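Local coordinates for glutathione transferase lambda1 (Populus trichocarpa, PDB 4PQH), which probably catalyses the conjugation of glutathione to electrophilic substrates with release of halide, and binds glutathione in a pocket of its thioredoxin-like domain, at residues Pro11-Ser16 / Val58-Asp64; Thr27-Ser33 / Val79-His84; Ala114-Phe118 / Ala154-Asp160. All blocks are in the same frame, centred on the assembly; numbering follows the deposited sequence.

Interaction 1 of 3, residues Pro11-Ser16 / Val58-Asp64. With GSH (glutathione), chain C.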
loop_
_atom_site.group_PDB
_atom_site.type_symbol
_atom_site.label_atom_id
_atom_site.label_comp_id
_atom_site.label_asym_id
_atom_site.label_seq_id
_atom_site.Cartn_x
_atom_site.Cartn_y
_atom_site.Cartn_z
ATOM N N PRO A 11 12.110 5.926 12.386
ATOM C CA PRO A 11 13.432 6.548 12.256
ATOM C C PRO A 11 13.410 7.866 11.473
ATOM O O PRO A 11 12.424 8.175 10.804
ATOM C CB PRO A 11 14.239 5.483 11.506
ATOM C CG PRO A 11 13.234 4.743 10.716
ATOM C CD PRO A 11 11.986 4.712 11.558
ATOM N N PRO A 12 14.494 8.649 11.564
ATOM C CA PRO A 12 14.505 9.933 10.855
ATOM C C PRO A 12 14.564 9.793 9.338
ATOM O O PRO A 12 15.116 8.826 8.815
ATOM C CB PRO A 12 15.797 10.600 11.351
ATOM C CG PRO A 12 16.145 9.892 12.613
ATOM C CD PRO A 12 15.679 8.486 12.423
ATOM N N VAL A 13 14.008 10.781 8.646
ATOM C CA VAL A 13 14.070 10.844 7.191
ATOM C C VAL A 13 15.497 11.144 6.697
ATOM O O VAL A 13 16.142 12.080 7.171
ATOM C CB VAL A 13 13.089 11.911 6.662
ATOM C CG1 VAL A 13 13.087 11.930 5.143
ATOM C CG2 VAL A 13 11.688 11.649 7.206
ATOM N N LEU A 14 15.986 10.340 5.754
ATOM C CA LEU A 14 17.328 10.524 5.205
ATOM C C LEU A 14 17.300 11.418 3.968
ATOM O O LEU A 14 16.447 11.268 3.091
ATOM C CB LEU A 14 17.972 9.172 4.883
ATOM C CG LEU A 14 18.087 8.220 6.077
ATOM C CD1 LEU A 14 18.744 6.904 5.686
ATOM C CD2 LEU A 14 18.839 8.882 7.217
ATOM N N THR A 15 18.241 12.352 3.901
ATOM C CA THR A 15 18.238 13.338 2.828
ATOM C C THR A 15 19.504 13.247 1.991
ATOM O O THR A 15 20.306 12.328 2.154
ATOM C CB THR A 15 18.088 14.758 3.387
ATOM O OG1 THR A 15 19.301 15.145 4.049
ATOM C CG2 THR A 15 16.926 14.818 4.373
ATOM N N SER A 16 19.685 14.209 1.093
ATOM C CA SER A 16 20.870 14.237 0.242
ATOM C C SER A 16 22.144 14.380 1.068
ATOM O O SER A 16 23.233 14.048 0.603
ATOM C CB SER A 16 20.781 15.378 -0.771
ATOM O OG SER A 16 20.752 16.635 -0.114
ATOM N N VAL A 58 13.663 2.459 6.163
ATOM C CA VAL A 58 14.611 3.490 5.752
ATOM C C VAL A 58 13.864 4.548 4.949
ATOM O O VAL A 58 13.681 4.409 3.735
ATOM C CB VAL A 58 15.780 2.924 4.920
ATOM C CG1 VAL A 58 16.775 4.034 4.582
ATOM C CG2 VAL A 58 16.483 1.814 5.675
ATOM N N PRO A 59 13.396 5.598 5.632
ATOM C CA PRO A 59 12.650 6.655 4.946
ATOM C C PRO A 59 13.577 7.673 4.305
ATOM O O PRO A 59 14.555 8.110 4.919
ATOM C CB PRO A 59 11.835 7.294 6.069
ATOM C CG PRO A 59 12.643 7.048 7.304
ATOM C CD PRO A 59 13.424 5.785 7.094
ATOM N N ILE A 60 13.265 8.034 3.066
ATOM C CA ILE A 60 14.029 9.051 2.364
ATOM C C ILE A 60 13.107 10.187 1.945
ATOM O O ILE A 60 11.886 10.027 1.870
ATOM C CB ILE A 60 14.796 8.470 1.146
ATOM C CG1 ILE A 60 13.828 7.988 0.060
ATOM C CG2 ILE A 60 15.742 7.350 1.581
ATOM C CD1 ILE A 60 14.526 7.522 -1.209
ATOM N N ASP A 61 13.707 11.346 1.691
ATOM C CA ASP A 61 12.990 12.548 1.289
ATOM C C ASP A 61 13.097 12.624 -0.224
ATOM O O ASP A 61 14.172 12.866 -0.743
ATOM C CB ASP A 61 13.684 13.754 1.925
ATOM C CG ASP A 61 12.992 15.077 1.630
ATOM O OD1 ASP A 61 12.170 15.156 0.693
ATOM O OD2 ASP A 61 13.293 16.054 2.346
ATOM N N LEU A 62 11.999 12.413 -0.938
ATOM C CA LEU A 62 12.064 12.376 -2.402
ATOM C C LEU A 62 12.373 13.724 -3.064
ATOM O O LEU A 62 12.767 13.765 -4.227
ATOM C CB LEU A 62 10.783 11.787 -2.991
ATOM C CG LEU A 62 10.427 10.360 -2.562
ATOM C CD1 LEU A 62 9.141 9.947 -3.241
ATOM C CD2 LEU A 62 11.545 9.388 -2.895
ATOM N N GLN A 63 12.194 14.816 -2.332
ATOM C CA GLN A 63 12.508 16.138 -2.872
ATOM C C GLN A 63 13.963 16.510 -2.632
ATOM O O GLN A 63 14.512 17.384 -3.301
ATOM C CB GLN A 63 11.592 17.204 -2.271
ATOM C CG GLN A 63 10.116 16.946 -2.499
ATOM C CD GLN A 63 9.796 16.619 -3.947
ATOM O OE1 GLN A 63 10.285 17.272 -4.868
ATOM N NE2 GLN A 63 8.974 15.595 -4.151
ATOM N N ASP A 64 14.580 15.841 -1.670
ATOM C CA ASP A 64 15.961 16.090 -1.303
ATOM C C ASP A 64 16.599 14.743 -0.989
ATOM O O ASP A 64 16.966 14.469 0.153
ATOM C CB ASP A 64 16.003 17.011 -0.081
ATOM C CG ASP A 64 17.411 17.407 0.301
ATOM O OD1 ASP A 64 18.321 17.205 -0.521
ATOM O OD2 ASP A 64 17.604 17.924 1.420
HETATM N N1 GSH C . 4.994 1.161 -9.799
HETATM C CA1 GSH C . 5.728 1.586 -8.622
HETATM C C1 GSH C . 5.249 0.740 -7.479
HETATM O O11 GSH C . 4.121 0.207 -7.553
HETATM O O12 GSH C . 5.974 0.556 -6.483
HETATM C CB1 GSH C . 5.482 3.071 -8.342
HETATM C CG1 GSH C . 6.424 3.648 -7.287
HETATM C CD1 GSH C . 6.325 5.159 -7.284
HETATM O OE1 GSH C . 5.671 5.804 -8.352
HETATM N N2 GSH C . 6.867 5.836 -6.270
HETATM C CA2 GSH C . 6.995 7.284 -6.391
HETATM C C2 GSH C . 8.429 7.704 -6.466
HETATM O O2 GSH C . 9.423 6.937 -5.839
HETATM C CB2 GSH C . 6.370 8.011 -5.211
HETATM S SG2 GSH C . 4.558 8.027 -5.214
HETATM N N3 GSH C . 8.720 8.819 -7.130
HETATM C CA3 GSH C . 10.089 9.296 -7.153
HETATM C C3 GSH C . 10.596 9.473 -8.562
HETATM O O31 GSH C . 11.715 9.990 -8.768
HETATM O O32 GSH C . 9.912 9.095 -9.539
#
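Pro-59 points its ring at the incoming chain and meets a second proline there: CG of Pro-11 lies 3.8 Å from CD of Pro-59, and the two rings cross obliquely. The Pro-12 carbonyl O packs 3.4 Å from Pro-59 CG, whereas the Pro-11 ring sits mainly at CD. Further on, Leu-14 lays CD1 against CG1 of Val-58, 3.7 Å away. Val-13 sends CG1 anti to its backbone N (chi1 -177°), which puts the methyl over the peptide between Ile-60 and Asp-61, 3.6 Å from Asp-61 N and close to Asp-61 CB. Two backbone bonds hold Leu-14 opposite Ile-60: Leu-14 N gives a nearly straight bond (172°) to Pro-59 O at 2.8 Å, and Asp-61 N returns one to Leu-14 O. The outcome is a single bridge that lays the N-terminal loop along the end of strand 55-59, an outermost strand of the thioredoxin-like sheet. Asp-61 then forms an Asx turn, its OD1 accepting Gln-63 N from above the carboxylate plane. That turn brings Asp-64 round to Ser-16, whose OG donates a short 2.5 Å bond to Asp-64 OD1 on the syn side, 25° out of plane; Ser-16 N adds a weak bond to Asp-64 O. Facing away from the loop, Leu-62 places CD1 3.9 Å from CB2 of glutathione, and its carbonyl accepts a bond from Arg-65.

Interaction 2 of 3, residues Thr27-Ser33 / Val79-His84. With GSH (glutathione), chain C.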
loop_
_atom_site.group_PDB
_atom_site.type_symbol
_atom_site.label_atom_id
_atom_site.label_comp_id
_atom_site.label_asym_id
_atom_site.label_seq_id
_atom_site.Cartn_x
_atom_site.Cartn_y
_atom_site.Cartn_z
ATOM N N THR A 27 20.924 -7.350 7.102
ATOM C CA THR A 27 19.714 -6.728 7.629
ATOM C C THR A 27 18.717 -6.499 6.500
ATOM O O THR A 27 19.099 -6.093 5.400
ATOM C CB THR A 27 20.030 -5.369 8.303
ATOM O OG1 THR A 27 20.753 -5.593 9.520
ATOM C CG2 THR A 27 18.753 -4.602 8.626
ATOM N N THR A 28 17.443 -6.769 6.768
ATOM C CA THR A 28 16.389 -6.479 5.806
ATOM C C THR A 28 15.944 -5.023 5.942
ATOM O O THR A 28 15.614 -4.564 7.036
ATOM C CB THR A 28 15.198 -7.435 5.983
ATOM O OG1 THR A 28 15.654 -8.783 5.804
ATOM C CG2 THR A 28 14.111 -7.134 4.966
ATOM N N ARG A 29 15.965 -4.288 4.832
ATOM C CA ARG A 29 15.578 -2.882 4.837
ATOM C C ARG A 29 14.476 -2.607 3.832
ATOM O O ARG A 29 14.542 -3.057 2.689
ATOM C CB ARG A 29 16.784 -1.995 4.531
ATOM C CG ARG A 29 17.873 -2.077 5.577
ATOM C CD ARG A 29 19.067 -1.201 5.237
ATOM N NE ARG A 29 20.063 -1.287 6.298
ATOM C CZ ARG A 29 20.955 -2.265 6.403
ATOM N NH1 ARG A 29 20.987 -3.243 5.503
ATOM N NH2 ARG A 29 21.815 -2.271 7.409
ATOM N N LEU A 30 13.463 -1.865 4.270
ATOM C CA LEU A 30 12.388 -1.429 3.400
ATOM C C LEU A 30 12.534 0.070 3.172
ATOM O O LEU A 30 12.345 0.870 4.092
ATOM C CB LEU A 30 11.038 -1.740 4.038
ATOM C CG LEU A 30 9.810 -1.166 3.334
ATOM C CD1 LEU A 30 9.698 -1.681 1.907
ATOM C CD2 LEU A 30 8.547 -1.461 4.126
ATOM N N TYR A 31 12.886 0.452 1.950
ATOM C CA TYR A 31 13.090 1.863 1.634
ATOM C C TYR A 31 11.770 2.497 1.244
ATOM O O TYR A 31 11.081 2.020 0.340
ATOM C CB TYR A 31 14.130 2.034 0.527
ATOM C CG TYR A 31 15.496 1.538 0.938
ATOM C CD1 TYR A 31 15.817 0.186 0.860
ATOM C CD2 TYR A 31 16.461 2.411 1.432
ATOM C CE1 TYR A 31 17.045 -0.282 1.250
ATOM C CE2 TYR A 31 17.714 1.945 1.824
ATOM C CZ TYR A 31 17.997 0.594 1.724
ATOM O OH TYR A 31 19.223 0.102 2.110
ATOM N N ILE A 32 11.409 3.564 1.951
ATOM C CA ILE A 32 10.119 4.199 1.768
ATOM C C ILE A 32 10.242 5.715 1.755
ATOM O O ILE A 32 11.295 6.282 2.045
ATOM C CB ILE A 32 9.127 3.837 2.913
ATOM C CG1 ILE A 32 9.580 4.460 4.238
ATOM C CG2 ILE A 32 8.966 2.331 3.067
ATOM C CD1 ILE A 32 8.543 4.343 5.350
ATOM N N SER A 33 9.141 6.354 1.394
ATOM C CA SER A 33 8.891 7.738 1.746
ATOM C C SER A 33 7.679 7.669 2.654
ATOM O O SER A 33 6.754 6.904 2.378
ATOM C CB SER A 33 8.574 8.567 0.502
ATOM O OG SER A 33 7.937 9.782 0.849
ATOM N N VAL A 79 10.639 4.680 -4.701
ATOM C CA VAL A 79 10.243 3.902 -3.523
ATOM C C VAL A 79 8.865 3.305 -3.768
ATOM O O VAL A 79 8.060 3.890 -4.480
ATOM C CB VAL A 79 10.226 4.757 -2.227
ATOM C CG1 VAL A 79 11.641 5.155 -1.834
ATOM C CG2 VAL A 79 9.327 5.984 -2.386
ATOM N N PRO A 80 8.574 2.133 -3.174
ATOM C CA PRO A 80 9.413 1.348 -2.265
ATOM C C PRO A 80 10.389 0.424 -2.972
ATOM O O PRO A 80 10.199 0.054 -4.129
ATOM C CB PRO A 80 8.392 0.488 -1.518
ATOM C CG PRO A 80 7.325 0.259 -2.538
ATOM C CD PRO A 80 7.223 1.558 -3.305
ATOM N N SER A 81 11.429 0.048 -2.244
ATOM C CA SER A 81 12.260 -1.080 -2.622
ATOM C C SER A 81 12.594 -1.860 -1.353
ATOM O O SER A 81 12.602 -1.301 -0.249
ATOM C CB SER A 81 13.521 -0.632 -3.365
ATOM O OG SER A 81 14.414 0.069 -2.520
ATOM N N LEU A 82 12.854 -3.151 -1.520
ATOM C CA LEU A 82 13.120 -4.038 -0.400
ATOM C C LEU A 82 14.469 -4.696 -0.601
ATOM O O LEU A 82 14.700 -5.350 -1.621
ATOM C CB LEU A 82 12.038 -5.112 -0.296
ATOM C CG LEU A 82 12.205 -6.107 0.857
ATOM C CD1 LEU A 82 11.975 -5.420 2.198
ATOM C CD2 LEU A 82 11.276 -7.296 0.677
ATOM N N GLU A 83 15.352 -4.497 0.374
ATOM C CA GLU A 83 16.656 -5.134 0.420
ATOM C C GLU A 83 16.529 -6.350 1.321
ATOM O O GLU A 83 16.260 -6.225 2.519
ATOM C CB GLU A 83 17.672 -4.155 1.000
ATOM C CG GLU A 83 19.058 -4.711 1.214
ATOM C CD GLU A 83 19.924 -3.772 2.033
ATOM O OE1 GLU A 83 19.546 -2.590 2.166
ATOM O OE2 GLU A 83 20.972 -4.213 2.549
ATOM N N HIS A 84 16.710 -7.531 0.738
ATOM C CA HIS A 84 16.537 -8.776 1.470
ATOM C C HIS A 84 17.338 -9.863 0.771
ATOM O O HIS A 84 17.248 -10.014 -0.446
ATOM C CB HIS A 84 15.052 -9.157 1.522
ATOM C CG HIS A 84 14.773 -10.415 2.286
ATOM N ND1 HIS A 84 15.071 -10.552 3.626
ATOM C CD2 HIS A 84 14.224 -11.589 1.901
ATOM C CE1 HIS A 84 14.720 -11.759 4.030
ATOM N NE2 HIS A 84 14.204 -12.411 3.004
HETATM N N1 GSH C . 4.994 1.161 -9.799
HETATM C CA1 GSH C . 5.728 1.586 -8.622
HETATM C C1 GSH C . 5.249 0.740 -7.479
HETATM O O11 GSH C . 4.121 0.207 -7.553
HETATM O O12 GSH C . 5.974 0.556 -6.483
HETATM C CB1 GSH C . 5.482 3.071 -8.342
HETATM C CG1 GSH C . 6.424 3.648 -7.287
HETATM C CD1 GSH C . 6.325 5.159 -7.284
HETATM O OE1 GSH C . 5.671 5.804 -8.352
HETATM N N2 GSH C . 6.867 5.836 -6.270
HETATM C CA2 GSH C . 6.995 7.284 -6.391
HETATM C C2 GSH C . 8.429 7.704 -6.466
HETATM O O2 GSH C . 9.423 6.937 -5.839
HETATM C CB2 GSH C . 6.370 8.011 -5.211
HETATM S SG2 GSH C . 4.558 8.027 -5.214
HETATM N N3 GSH C . 8.720 8.819 -7.130
HETATM C CA3 GSH C . 10.089 9.296 -7.153
HETATM C C3 GSH C . 10.596 9.473 -8.562
HETATM O O31 GSH C . 11.715 9.990 -8.768
HETATM O O32 GSH C . 9.912 9.095 -9.539
HETATM O O HOH W 1 21.095 -6.476 3.824
#
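Strands 28-32 and 81-84 run antiparallel, their axes 4.8 Å apart at closest approach and 169° between directions, with Arg-29/Glu-83 and Tyr-31/Ser-81 as hydrogen-bonded pairs flanking the non-hydrogen-bonded pair Leu-30/Leu-82. On the face that carries Arg-29, Tyr-31 and Ser-81, Glu-83 buries the most surface. With its chain extended, it meets the hydroxyl of Tyr-31 nearly along the C-O axis of OE1, 2.7 Å from OH to OE1, carboxylate and ring almost coplanar at 13°. In one of its two modelled conformers Arg-29 makes a doubtful salt bridge, weak as a hydrogen bond, from NH1 to Glu-83 OE2 at 3.1 Å; Asp-25 is its stronger partner. Phe-24 N also donates to OE2, and a water joins that oxygen to Thr-27 O, so both buried carboxylate oxygens are satisfied. At the far end, Thr-28 OG1 and His-84 ND1 share a hydrogen bond of 2.9 Å, met at the ring edge, in its plane. At the other, Val-79 precedes a cis Pro-80, the hallmark of thioredoxin-like glutathione sites. The cysteinyl part of glutathione pairs with Val-79 like a further strand: Val-79 N to glutathione O2 at 2.8 Å, glutathione N2 to Val-79 O at 2.9 Å. Strands 55-59 and 87-90 extend the sheet; Leu-30 packs on helix 37-48 and Leu-82 on helix 92-102, whereas Ser-81 bonds Tyr-69 of helix 67-73 on the other face.

Interaction 3 of 3, residues Ala114-Phe118 / Ala154-Asp160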
loop_
_atom_site.group_PDB
_atom_site.type_symbol
_atom_site.label_atom_id
_atom_site.label_comp_id
_atom_site.label_asym_id
_atom_site.label_seq_id
_atom_site.Cartn_x
_atom_site.Cartn_y
_atom_site.Cartn_z
ATOM N N ALA A 114 -10.625 -19.793 -6.327
ATOM C CA ALA A 114 -11.580 -18.792 -6.790
ATOM C C ALA A 114 -11.275 -17.419 -6.210
ATOM O O ALA A 114 -11.422 -16.403 -6.896
ATOM C CB ALA A 114 -12.999 -19.203 -6.449
ATOM N N LYS A 115 -10.853 -17.383 -4.950
ATOM C CA LYS A 115 -10.499 -16.113 -4.330
ATOM C C LYS A 115 -9.220 -15.575 -4.940
ATOM O O LYS A 115 -9.092 -14.375 -5.156
ATOM C CB LYS A 115 -10.369 -16.251 -2.815
ATOM C CG LYS A 115 -11.697 -16.372 -2.112
ATOM C CD LYS A 115 -11.519 -16.487 -0.623
ATOM C CE LYS A 115 -12.861 -16.464 0.086
ATOM N NZ LYS A 115 -12.660 -16.442 1.548
ATOM N N LYS A 116 -8.273 -16.468 -5.213
ATOM C CA LYS A 116 -7.027 -16.074 -5.858
ATOM C C LYS A 116 -7.294 -15.448 -7.226
ATOM O O LYS A 116 -6.714 -14.416 -7.562
ATOM C CB LYS A 116 -6.072 -17.266 -5.988
ATOM C CG LYS A 116 -5.594 -17.836 -4.648
ATOM C CD LYS A 116 -4.549 -18.933 -4.842
ATOM C CE LYS A 116 -3.277 -18.380 -5.476
ATOM N NZ LYS A 116 -2.311 -19.456 -5.843
ATOM N N GLU A 117 -8.186 -16.064 -8.000
ATOM C CA GLU A 117 -8.531 -15.557 -9.331
ATOM C C GLU A 117 -9.165 -14.173 -9.258
ATOM O O GLU A 117 -8.835 -13.283 -10.041
ATOM C CB GLU A 117 -9.480 -16.520 -10.052
ATOM C CG GLU A 117 -10.045 -15.975 -11.358
ATOM C CD GLU A 117 -11.098 -16.879 -11.966
ATOM O OE1 GLU A 117 -11.176 -18.060 -11.569
ATOM O OE2 GLU A 117 -11.854 -16.407 -12.839
ATOM N N PHE A 118 -10.082 -13.996 -8.318
ATOM C CA PHE A 118 -10.746 -12.715 -8.143
ATOM C C PHE A 118 -9.730 -11.677 -7.696
ATOM O O PHE A 118 -9.772 -10.522 -8.140
ATOM C CB PHE A 118 -11.878 -12.842 -7.119
ATOM C CG PHE A 118 -12.785 -11.647 -7.063
ATOM C CD1 PHE A 118 -13.544 -11.285 -8.163
ATOM C CD2 PHE A 118 -12.899 -10.906 -5.901
ATOM C CE1 PHE A 118 -14.383 -10.191 -8.107
ATOM C CE2 PHE A 118 -13.733 -9.811 -5.844
ATOM C CZ PHE A 118 -14.481 -9.458 -6.942
ATOM N N ALA A 154 -17.392 -5.243 -6.282
ATOM C CA ALA A 154 -16.391 -6.248 -5.928
ATOM C C ALA A 154 -16.551 -6.714 -4.484
ATOM O O ALA A 154 -16.357 -7.884 -4.182
ATOM C CB ALA A 154 -14.991 -5.715 -6.157
ATOM N N LEU A 155 -16.928 -5.803 -3.596
ATOM C CA LEU A 155 -17.104 -6.144 -2.187
ATOM C C LEU A 155 -18.318 -7.035 -1.902
ATOM O O LEU A 155 -18.470 -7.538 -0.789
ATOM C CB LEU A 155 -17.158 -4.871 -1.351
ATOM C CG LEU A 155 -15.783 -4.219 -1.169
ATOM C CD1 LEU A 155 -15.964 -2.791 -0.677
ATOM C CD2 LEU A 155 -14.899 -5.025 -0.210
ATOM N N SER A 156 -19.158 -7.235 -2.913
ATOM C CA SER A 156 -20.347 -8.070 -2.777
ATOM C C SER A 156 -20.096 -9.502 -3.262
ATOM O O SER A 156 -20.973 -10.361 -3.168
ATOM C CB SER A 156 -21.516 -7.453 -3.555
ATOM O OG SER A 156 -21.528 -6.038 -3.436
ATOM N N LYS A 157 -18.896 -9.754 -3.778
ATOM C CA LYS A 157 -18.549 -11.062 -4.347
ATOM C C LYS A 157 -18.445 -12.188 -3.314
ATOM O O LYS A 157 -19.010 -13.274 -3.498
ATOM C CB LYS A 157 -17.232 -10.951 -5.116
ATOM C CG LYS A 157 -16.701 -12.255 -5.670
ATOM C CD LYS A 157 -17.474 -12.719 -6.875
ATOM C CE LYS A 157 -16.670 -13.743 -7.652
ATOM N NZ LYS A 157 -17.411 -14.211 -8.847
ATOM N N PHE A 158 -17.705 -11.936 -2.242
ATOM C CA PHE A 158 -17.508 -12.940 -1.199
ATOM C C PHE A 158 -18.124 -12.482 0.109
ATOM O O PHE A 158 -17.759 -11.441 0.639
ATOM C CB PHE A 158 -16.019 -13.259 -1.022
ATOM C CG PHE A 158 -15.404 -13.920 -2.226
ATOM C CD1 PHE A 158 -15.685 -15.243 -2.523
ATOM C CD2 PHE A 158 -14.558 -13.214 -3.066
ATOM C CE1 PHE A 158 -15.131 -15.850 -3.639
ATOM C CE2 PHE A 158 -14.004 -13.815 -4.174
ATOM C CZ PHE A 158 -14.293 -15.133 -4.464
ATOM N N ASP A 159 -19.058 -13.268 0.637
ATOM C CA ASP A 159 -19.779 -12.848 1.831
ATOM C C ASP A 159 -19.276 -13.503 3.109
ATOM O O ASP A 159 -20.009 -13.562 4.098
ATOM C CB ASP A 159 -21.286 -13.074 1.678
ATOM C CG ASP A 159 -21.636 -14.514 1.362
ATOM O OD1 ASP A 159 -20.754 -15.392 1.470
ATOM O OD2 ASP A 159 -22.809 -14.768 1.010
ATOM N N ASP A 160 -18.039 -13.999 3.097
ATOM C CA ASP A 160 -17.481 -14.590 4.311
ATOM C C ASP A 160 -16.617 -13.629 5.126
ATOM O O ASP A 160 -15.897 -14.042 6.040
ATOM C CB ASP A 160 -16.761 -15.923 4.040
ATOM C CG ASP A 160 -15.810 -15.870 2.856
ATOM O OD1 ASP A 160 -15.776 -14.864 2.128
ATOM O OD2 ASP A 160 -15.105 -16.881 2.636
#
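Phe-118, Phe-158 and Lys-115 bury the most surface where helix 113-137 meets the loop after helix 144-154. The two aromatic rings form an offset edge-to-face pair, with the edge of Phe-158 directed at the face of Phe-118; their centroids are 5.5 Å apart and their planes at 76°. The CG of Phe-118 stands anti to its backbone N (chi1 -169°), which carries the ring out to the turn, where CZ lies 3.9 Å from CB of Ala-154. Lys-157 slides past and sets its CG over the centre of the Phe-118 ring, a CH-pi contact of 3.8 Å to the centroid. Lysine methylenes lie over opposite faces of Phe-158, each toward the rim: Lys-157 CG on one, Lys-115 CG on the other. From there the extended chain of Lys-115 runs on to Asp-160, and NZ reaches OD2 at 2.7 Å in a salt bridge on the syn side but 29° out of the carboxylate plane; Leu-165 O gives NZ a second, weak bond. This is surface packing within the all-helical C-terminal domain of a glutathione transferase, joining an interhelical loop to the start of a long helix, away from the glutathione site.

How the interactions relate
Interactions 1 and 2 belong to one thioredoxin-like sheet, while interaction 3 lies across the molecule in the helical domain. The first two have centres 13 Å apart and meet through neighbouring strands 55-59 and 28-32, with Ile-60 N probably bonded to Ile-32 O and Ile-60 packed on Val-79. Their segments alternate along the chain, so the N-terminal loop, the two parallel strands and the antiparallel strand 81-84 are knitted together, and both contacts touch glutathione. Interaction 3 follows in sequence, its centre about 38 Å from that of interaction 1 and 31 Å from that of interaction 2. The ligand site and the distant helical packing thus illustrate the two-domain division of the glutathione transferase fold.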